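PDB 6H21: probable ss-1,3-N-acetylglucosaminyltransferase from Staphylococcus aureus subsp. aureus N315, which is probably a GT-A glycosyltransferase of family 2 that also carries a TarS-type linker domain. Local coordinates for residues N130-V141 / N212-I223. Residues are numbered along the deposited sequence; the frame is centred on the assembly and turned at random.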
loop_
_atom_site.group_PDB
_atom_site.type_symbol
_atom_site.label_atom_id
_atom_site.label_comp_id
_atom_site.label_asym_id
_atom_site.label_seq_id
_atom_site.Cartn_x
_atom_site.Cartn_y
_atom_site.Cartn_z
ATOM N N ASN C 130 21.917 -38.431 26.365
ATOM C CA ASN C 130 21.699 -38.122 24.949
ATOM C C ASN C 130 22.879 -37.336 24.370
ATOM O O ASN C 130 22.767 -36.764 23.277
ATOM C CB ASN C 130 20.387 -37.363 24.760
ATOM C CG ASN C 130 19.227 -38.198 25.243
ATOM O OD1 ASN C 130 18.910 -39.212 24.635
ATOM N ND2 ASN C 130 18.633 -37.815 26.360
ATOM N N ASN C 131 24.000 -37.309 25.098
ATOM C CA ASN C 131 25.213 -36.661 24.626
ATOM C C ASN C 131 24.883 -35.229 24.159
ATOM O O ASN C 131 25.326 -34.790 23.124
ATOM C CB ASN C 131 25.871 -37.506 23.528
ATOM C CG ASN C 131 27.217 -36.964 23.092
ATOM O OD1 ASN C 131 27.993 -36.472 23.913
ATOM N ND2 ASN C 131 27.496 -37.037 21.800
ATOM N N SER C 132 24.117 -34.496 24.969
ATOM C CA SER C 132 23.617 -33.156 24.611
ATOM C C SER C 132 24.687 -32.077 24.846
ATOM O O SER C 132 25.396 -32.074 25.852
ATOM C CB SER C 132 22.352 -32.843 25.367
ATOM O OG SER C 132 21.468 -33.955 25.351
ATOM N N ASP C 133 24.777 -31.156 23.885
ATOM C CA ASP C 133 25.529 -29.906 23.997
ATOM C C ASP C 133 24.704 -28.840 24.728
ATOM O O ASP C 133 25.268 -27.981 25.399
ATOM C CB ASP C 133 25.950 -29.410 22.614
ATOM C CG ASP C 133 26.846 -30.398 21.896
ATOM O OD1 ASP C 133 27.810 -30.859 22.528
ATOM O OD2 ASP C 133 26.546 -30.714 20.725
ATOM N N LEU C 134 23.378 -28.920 24.619
ATOM C CA LEU C 134 22.454 -27.957 25.209
ATOM C C LEU C 134 21.233 -28.712 25.742
ATOM O O LEU C 134 20.655 -29.504 25.016
ATOM C CB LEU C 134 22.044 -26.969 24.112
ATOM C CG LEU C 134 21.049 -25.883 24.508
ATOM C CD1 LEU C 134 21.631 -24.939 25.544
ATOM C CD2 LEU C 134 20.596 -25.088 23.285
ATOM N N ILE C 135 20.853 -28.477 27.002
ATOM C CA ILE C 135 19.609 -29.026 27.523
ATOM C C ILE C 135 18.726 -27.867 28.001
ATOM O O ILE C 135 19.186 -26.982 28.743
ATOM C CB ILE C 135 19.852 -30.079 28.623
ATOM C CG1 ILE C 135 20.939 -31.084 28.225
ATOM C CG2 ILE C 135 18.543 -30.771 28.990
ATOM C CD1 ILE C 135 22.329 -30.714 28.694
ATOM N N ILE C 136 17.480 -27.862 27.508
ATOM C CA ILE C 136 16.524 -26.837 27.799
ATOM C C ILE C 136 15.442 -27.438 28.678
ATOM O O ILE C 136 14.768 -28.366 28.262
ATOM C CB ILE C 136 15.940 -26.239 26.511
ATOM C CG1 ILE C 136 17.062 -25.885 25.536
ATOM C CG2 ILE C 136 15.056 -25.045 26.825
ATOM C CD1 ILE C 136 16.588 -25.581 24.154
ATOM N N GLY C 137 15.314 -26.896 29.889
ATOM C CA GLY C 137 14.226 -27.250 30.799
ATOM C C GLY C 137 13.038 -26.323 30.610
ATOM O O GLY C 137 13.208 -25.120 30.480
ATOM N N LYS C 138 11.831 -26.888 30.643
ATOM C CA LYS C 138 10.598 -26.125 30.579
ATOM C C LYS C 138 10.605 -25.003 31.621
ATOM O O LYS C 138 10.958 -25.232 32.775
ATOM C CB LYS C 138 9.416 -27.054 30.848
ATOM C CG LYS C 138 8.047 -26.398 30.821
ATOM C CD LYS C 138 6.928 -27.417 30.804
ATOM C CE LYS C 138 5.583 -26.774 31.044
ATOM N NZ LYS C 138 4.507 -27.788 31.095
ATOM N N TYR C 139 10.164 -23.814 31.202
ATOM C CA TYR C 139 10.072 -22.632 32.056
ATOM C C TYR C 139 8.709 -22.626 32.750
ATOM O O TYR C 139 7.694 -23.020 32.162
ATOM C CB TYR C 139 10.290 -21.355 31.241
ATOM C CG TYR C 139 11.649 -21.307 30.592
ATOM C CD1 TYR C 139 12.789 -21.153 31.364
ATOM C CD2 TYR C 139 11.809 -21.461 29.227
ATOM C CE1 TYR C 139 14.055 -21.171 30.801
ATOM C CE2 TYR C 139 13.067 -21.470 28.647
ATOM C CZ TYR C 139 14.197 -21.333 29.437
ATOM O OH TYR C 139 15.446 -21.332 28.886
ATOM N N GLY C 140 8.719 -22.222 34.022
ATOM C CA GLY C 140 7.537 -21.746 34.699
ATOM C C GLY C 140 7.580 -20.239 34.861
ATOM O O GLY C 140 8.553 -19.595 34.472
ATOM N N VAL C 141 6.530 -19.694 35.481
ATOM C CA VAL C 141 6.431 -18.270 35.732
ATOM C C VAL C 141 5.855 -18.002 37.134
ATOM O O VAL C 141 4.998 -18.739 37.645
ATOM C CB VAL C 141 5.604 -17.585 34.627
ATOM C CG1 VAL C 141 4.103 -17.755 34.854
ATOM C CG2 VAL C 141 5.972 -16.115 34.518
ATOM N N ASN C 212 23.802 -31.300 19.128
ATOM C CA ASN C 212 22.919 -32.125 19.917
ATOM C C ASN C 212 22.194 -31.261 20.948
ATOM O O ASN C 212 22.806 -30.787 21.913
ATOM C CB ASN C 212 23.710 -33.240 20.611
ATOM C CG ASN C 212 24.254 -34.262 19.633
ATOM O OD1 ASN C 212 23.855 -34.289 18.472
ATOM N ND2 ASN C 212 25.153 -35.116 20.097
ATOM N N TYR C 213 20.886 -31.080 20.760
ATOM C CA TYR C 213 20.109 -30.261 21.692
ATOM C C TYR C 213 18.966 -31.103 22.260
ATOM O O TYR C 213 18.309 -31.849 21.519
ATOM C CB TYR C 213 19.563 -28.999 21.018
ATOM C CG TYR C 213 20.352 -28.465 19.854
ATOM C CD1 TYR C 213 21.624 -27.949 20.019
ATOM C CD2 TYR C 213 19.800 -28.434 18.587
ATOM C CE1 TYR C 213 22.341 -27.452 18.939
ATOM C CE2 TYR C 213 20.494 -27.939 17.502
ATOM C CZ TYR C 213 21.761 -27.421 17.682
ATOM O OH TYR C 213 22.433 -26.928 16.609
ATOM N N SER C 214 18.728 -30.970 23.568
ATOM C CA SER C 214 17.710 -31.772 24.247
ATOM C C SER C 214 16.721 -30.855 24.980
ATOM O O SER C 214 17.099 -29.805 25.462
ATOM C CB SER C 214 18.369 -32.772 25.171
ATOM O OG SER C 214 19.254 -33.614 24.429
ATOM N N ILE C 215 15.463 -31.300 25.064
ATOM C CA ILE C 215 14.372 -30.553 25.677
ATOM C C ILE C 215 13.718 -31.451 26.722
ATOM O O ILE C 215 13.240 -32.551 26.391
ATOM C CB ILE C 215 13.341 -30.097 24.622
ATOM C CG1 ILE C 215 13.958 -29.146 23.589
ATOM C CG2 ILE C 215 12.111 -29.487 25.287
ATOM C CD1 ILE C 215 13.200 -29.077 22.289
ATOM N N LYS C 216 13.663 -30.945 27.961
ATOM C CA LYS C 216 13.167 -31.695 29.103
ATOM C C LYS C 216 11.960 -30.943 29.688
ATOM O O LYS C 216 12.041 -29.749 29.935
ATOM C CB LYS C 216 14.349 -31.909 30.060
ATOM C CG LYS C 216 14.147 -32.930 31.161
ATOM C CD LYS C 216 14.153 -34.366 30.704
ATOM C CE LYS C 216 14.466 -35.342 31.821
ATOM N NZ LYS C 216 13.280 -35.595 32.672
ATOM N N THR C 217 10.846 -31.658 29.899
ATOM C CA THR C 217 9.524 -31.043 30.113
ATOM C C THR C 217 8.761 -31.639 31.311
ATOM O O THR C 217 7.600 -31.281 31.528
ATOM C CB THR C 217 8.663 -31.199 28.850
ATOM O OG1 THR C 217 8.411 -32.588 28.617
ATOM C CG2 THR C 217 9.299 -30.598 27.616
ATOM N N ASP C 218 9.387 -32.532 32.086
ATOM C CA ASP C 218 8.681 -33.301 33.123
ATOM C C ASP C 218 8.176 -32.373 34.239
ATOM O O ASP C 218 7.095 -32.590 34.779
ATOM C CB ASP C 218 9.573 -34.391 33.719
ATOM C CG ASP C 218 9.949 -35.470 32.721
ATOM O OD1 ASP C 218 10.724 -35.161 31.785
ATOM O OD2 ASP C 218 9.453 -36.609 32.880
ATOM N N TYR C 219 8.968 -31.344 34.571
ATOM C CA TYR C 219 8.590 -30.319 35.558
ATOM C C TYR C 219 8.827 -28.933 34.957
ATOM O O TYR C 219 9.460 -28.801 33.901
ATOM C CB TYR C 219 9.404 -30.478 36.845
ATOM C CG TYR C 219 9.266 -31.831 37.494
ATOM C CD1 TYR C 219 10.055 -32.890 37.081
ATOM C CD2 TYR C 219 8.329 -32.067 38.489
ATOM C CE1 TYR C 219 9.926 -34.148 37.643
ATOM C CE2 TYR C 219 8.181 -33.323 39.060
ATOM C CZ TYR C 219 8.981 -34.366 38.627
ATOM O OH TYR C 219 8.882 -35.613 39.158
ATOM N N GLU C 220 8.311 -27.901 35.629
ATOM C CA GLU C 220 8.734 -26.538 35.334
ATOM C C GLU C 220 10.051 -26.301 36.088
ATOM O O GLU C 220 10.047 -25.956 37.272
ATOM C CB GLU C 220 7.637 -25.537 35.706
ATOM C CG GLU C 220 6.366 -25.677 34.873
ATOM C CD GLU C 220 5.307 -24.620 35.160
ATOM O OE1 GLU C 220 5.407 -23.932 36.191
ATOM O OE2 GLU C 220 4.384 -24.484 34.351
ATOM N N TYR C 221 11.169 -26.526 35.395
ATOM C CA TYR C 221 12.479 -26.651 36.017
ATOM C C TYR C 221 13.075 -25.281 36.364
ATOM O O TYR C 221 13.867 -25.184 37.293
ATOM C CB TYR C 221 13.447 -27.384 35.089
ATOM C CG TYR C 221 13.220 -28.870 34.979
ATOM C CD1 TYR C 221 13.469 -29.702 36.059
ATOM C CD2 TYR C 221 12.776 -29.444 33.797
ATOM C CE1 TYR C 221 13.293 -31.073 35.964
ATOM C CE2 TYR C 221 12.588 -30.813 33.688
ATOM C CZ TYR C 221 12.848 -31.627 34.775
ATOM O OH TYR C 221 12.669 -32.975 34.692
ATOM N N TYR C 222 12.738 -24.253 35.580
ATOM C CA TYR C 222 13.245 -22.891 35.775
ATOM C C TYR C 222 12.059 -21.928 35.851
ATOM O O TYR C 222 11.300 -21.830 34.898
ATOM C CB TYR C 222 14.193 -22.500 34.638
ATOM C CG TYR C 222 14.916 -21.198 34.861
ATOM C CD1 TYR C 222 14.246 -19.984 34.815
ATOM C CD2 TYR C 222 16.274 -21.173 35.109
ATOM C CE1 TYR C 222 14.906 -18.791 35.049
ATOM C CE2 TYR C 222 16.952 -19.987 35.326
ATOM C CZ TYR C 222 16.267 -18.789 35.287
ATOM O OH TYR C 222 16.935 -17.625 35.512
ATOM N N ILE C 223 11.915 -21.239 36.990
ATOM C CA ILE C 223 10.778 -20.362 37.235
ATOM C C ILE C 223 11.228 -18.912 37.034
ATOM O O ILE C 223 12.067 -18.419 37.781
ATOM C CB ILE C 223 10.188 -20.604 38.641
ATOM C CG1 ILE C 223 9.786 -22.068 38.833
ATOM C CG2 ILE C 223 9.025 -19.668 38.906
ATOM C CD1 ILE C 223 9.905 -22.557 40.259
HETATM O O HOH W 1 4.497 -21.394 35.981
#
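Asn212 ND2 gives a bond of 3.0 Å to Asn131 O, almost in its own amide plane, and so docks on the turn that follows helix 119-129. Asn212 and Lys138, which with Ser214 bury the most surface, flank the parallel strands 134-137 and 213-216, whose axes lie 4.6 Å apart and 19° from parallel; Ser214 sits within them. The Asn212 backbone is gripped by Asp133, whose N reaches Asn212 O at 2.8 Å while OD2 takes Asn212 N on the anti side. Ser214 bonds through its backbone to both neighbours of Ile135, Ser214 N to Leu134 O and Ile136 N to Ser214 O, and its OG bonds Ala159 O, outside the two segments. Lys138 closes the first ladder with its N on Lys216 O (3.0 Å), and its O accepts Tyr221 N at 2.9 Å at the far end of the 217-221 loop. An anti CG (chi1 180°) and extended chain carry Lys138 across that loop, CE 4.1 Å from Glu220 CG. Pairing resumes where Gly140 N meets Tyr222 O; there the Tyr139 edge faces the Tyr222 ring, planes at 79°. Tyr222 OH bonds Asp113, and the Tyr222 side chain lies about 6 Å from a bound manganese ion, so backbone bonding probably helps position this ring beside the metal site.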